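Local coordinates for protein TbpB (Actinobacillus pleuropneumoniae, PDB 3HOL) that probably binds host transferrin as the lipoprotein component of a bacterial receptor that takes part in iron acquisition, at residues D277-D282 with F286-L291. Residues are numbered along the deposited sequence; the frame is centred on the assembly and turned at random.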
loop_
_atom_site.group_PDB
_atom_site.type_symbol
_atom_site.label_atom_id
_atom_site.label_comp_id
_atom_site.label_asym_id
_atom_site.label_seq_id
_atom_site.Cartn_x
_atom_site.Cartn_y
_atom_site.Cartn_z
ATOM N N ASP A 277 -0.042 6.221 -7.674
ATOM C CA ASP A 277 0.955 7.245 -7.327
ATOM C C ASP A 277 0.776 7.563 -5.849
ATOM O O ASP A 277 -0.350 7.698 -5.392
ATOM C CB ASP A 277 0.746 8.545 -8.137
ATOM C CG ASP A 277 0.955 8.348 -9.641
ATOM O OD1 ASP A 277 1.907 7.629 -9.998
ATOM O OD2 ASP A 277 0.132 8.878 -10.446
ATOM N N ALA A 278 1.877 7.695 -5.117
ATOM C CA ALA A 278 1.843 8.158 -3.732
ATOM C C ALA A 278 3.251 8.604 -3.378
ATOM O O ALA A 278 4.147 7.774 -3.181
ATOM C CB ALA A 278 1.360 7.027 -2.746
ATOM N N SER A 279 3.462 9.914 -3.373
ATOM C CA SER A 279 4.785 10.453 -3.087
ATOM C C SER A 279 4.669 11.753 -2.349
ATOM O O SER A 279 3.590 12.341 -2.258
ATOM C CB SER A 279 5.656 10.595 -4.352
ATOM O OG SER A 279 4.986 11.351 -5.314
ATOM N N LYS A 280 5.802 12.168 -1.802
ATOM C CA LYS A 280 5.903 13.312 -0.937
ATOM C C LYS A 280 7.122 14.116 -1.382
ATOM O O LYS A 280 8.200 13.553 -1.578
ATOM C CB LYS A 280 6.031 12.822 0.509
ATOM C CG LYS A 280 6.407 13.892 1.550
ATOM C CD LYS A 280 6.236 13.361 2.972
ATOM C CE LYS A 280 7.271 12.293 3.313
ATOM N NZ LYS A 280 8.563 12.968 3.653
ATOM N N ILE A 281 6.929 15.419 -1.563
ATOM C CA ILE A 281 8.016 16.349 -1.864
ATOM C C ILE A 281 8.345 17.115 -0.588
ATOM O O ILE A 281 7.489 17.782 -0.021
ATOM C CB ILE A 281 7.647 17.363 -2.956
ATOM C CG1 ILE A 281 7.306 16.658 -4.269
ATOM C CG2 ILE A 281 8.830 18.404 -3.146
ATOM C CD1 ILE A 281 6.615 17.544 -5.318
ATOM N N ASP A 282 9.580 17.002 -0.132
ATOM C CA ASP A 282 10.041 17.716 1.060
ATOM C C ASP A 282 10.387 19.172 0.665
ATOM O O ASP A 282 11.230 19.386 -0.192
ATOM C CB ASP A 282 11.256 16.973 1.631
ATOM C CG ASP A 282 11.856 17.660 2.811
ATOM O OD1 ASP A 282 11.772 17.109 3.922
ATOM O OD2 ASP A 282 12.429 18.752 2.629
ATOM N N PHE A 286 13.526 20.102 -1.306
ATOM C CA PHE A 286 12.966 19.943 -2.671
ATOM C C PHE A 286 13.355 18.575 -3.240
ATOM O O PHE A 286 13.782 18.450 -4.387
ATOM C CB PHE A 286 13.325 21.131 -3.605
ATOM C CG PHE A 286 12.805 22.455 -3.099
ATOM C CD1 PHE A 286 11.574 22.941 -3.529
ATOM C CD2 PHE A 286 13.516 23.174 -2.126
ATOM C CE1 PHE A 286 11.053 24.162 -3.019
ATOM C CE2 PHE A 286 13.017 24.396 -1.609
ATOM C CZ PHE A 286 11.775 24.888 -2.067
ATOM N N SER A 287 13.203 17.552 -2.401
ATOM C CA SER A 287 13.483 16.164 -2.766
ATOM C C SER A 287 12.193 15.358 -2.667
ATOM O O SER A 287 11.299 15.743 -1.921
ATOM C CB SER A 287 14.538 15.595 -1.826
ATOM O OG SER A 287 14.064 15.659 -0.484
ATOM N N ILE A 288 12.105 14.243 -3.417
ATOM C CA ILE A 288 10.866 13.424 -3.491
ATOM C C ILE A 288 11.087 12.078 -2.807
ATOM O O ILE A 288 12.186 11.561 -2.868
ATOM C CB ILE A 288 10.381 13.274 -4.957
ATOM C CG1 ILE A 288 8.920 12.792 -5.024
ATOM C CG2 ILE A 288 11.284 12.347 -5.775
ATOM C CD1 ILE A 288 8.147 13.365 -6.207
ATOM N N SER A 289 10.081 11.544 -2.094
ATOM C CA SER A 289 10.148 10.182 -1.571
ATOM C C SER A 289 8.792 9.463 -1.729
ATOM O O SER A 289 7.748 10.119 -1.823
ATOM C CB SER A 289 10.630 10.157 -0.116
ATOM O OG SER A 289 9.670 10.707 0.756
ATOM N N GLU A 290 8.840 8.133 -1.782
ATOM C CA GLU A 290 7.652 7.305 -1.949
ATOM C C GLU A 290 6.892 7.196 -0.645
ATOM O O GLU A 290 7.496 7.097 0.423
ATOM C CB GLU A 290 8.074 5.906 -2.424
ATOM C CG GLU A 290 8.614 5.877 -3.814
ATOM C CD GLU A 290 7.614 6.340 -4.869
ATOM O OE1 GLU A 290 6.354 6.149 -4.738
ATOM O OE2 GLU A 290 8.103 6.873 -5.879
ATOM N N LEU A 291 5.568 7.200 -0.728
ATOM C CA LEU A 291 4.700 6.884 0.406
ATOM C C LEU A 291 4.184 5.469 0.270
ATOM O O LEU A 291 3.891 5.026 -0.840
ATOM C CB LEU A 291 3.475 7.821 0.431
ATOM C CG LEU A 291 3.777 9.268 0.820
ATOM C CD1 LEU A 291 2.533 10.170 0.548
ATOM C CD2 LEU A 291 4.290 9.408 2.291
HETATM O O HOH W 1 4.457 7.293 -6.377
HETATM O O HOH W 2 9.892 13.563 0.482
#
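Ile-288 crosses Ile-281 obliquely, its terminal methyl CD1 set 3.9 Å from CG1 of Ile-281 and also 3.9 Å from OG of Ser-279, on the sheet face these three share with Glu-290. CG1 of Ile-288 stands anti to the backbone N (chi1 -164°), which leads the branch over the carbonyl O of Lys-280 towards the two neighbours. The hydroxyl of Ser-279 is held beyond the pair by Gln-487 of strand 483-492, on which Ile-288 also packs. On the other face, the Lys-280 chain bends back and brings NZ to 3.8 Å from OG of Ser-289; one water donates to Lys-280 O (2.7 Å), lies 2.9 Å from Ser-289 OG and is only weakly bonded to NZ of Lys-280. The two strands form an antiparallel beta hairpin in the C-lobe handle domain, with strand 356-363 on the other edge of 277-282. Lys-280 and Ser-289 are a hydrogen-bonded pair, joined by two reciprocal N-H...O bonds. Near the turn, Phe-286 and Ser-287 both face Asp-282 in a G1 beta bulge, and OD2 of Asp-282 is hydrogen-bonded to Thr-284 OG1 and Asn-285 N within the loop. At the far end, Leu-291 N bonds to Ala-278 O at 2.9 Å from above the carbonyl plane, while the leucine CB packs 3.9 Å from the Ala-278 CB. Glu-290, bent at chi2 (-61°), folds OE1 across towards Ala-278, where a water donates to it and accepts from Ala-278 N; Lys-112 forms a salt bridge with the same oxygen.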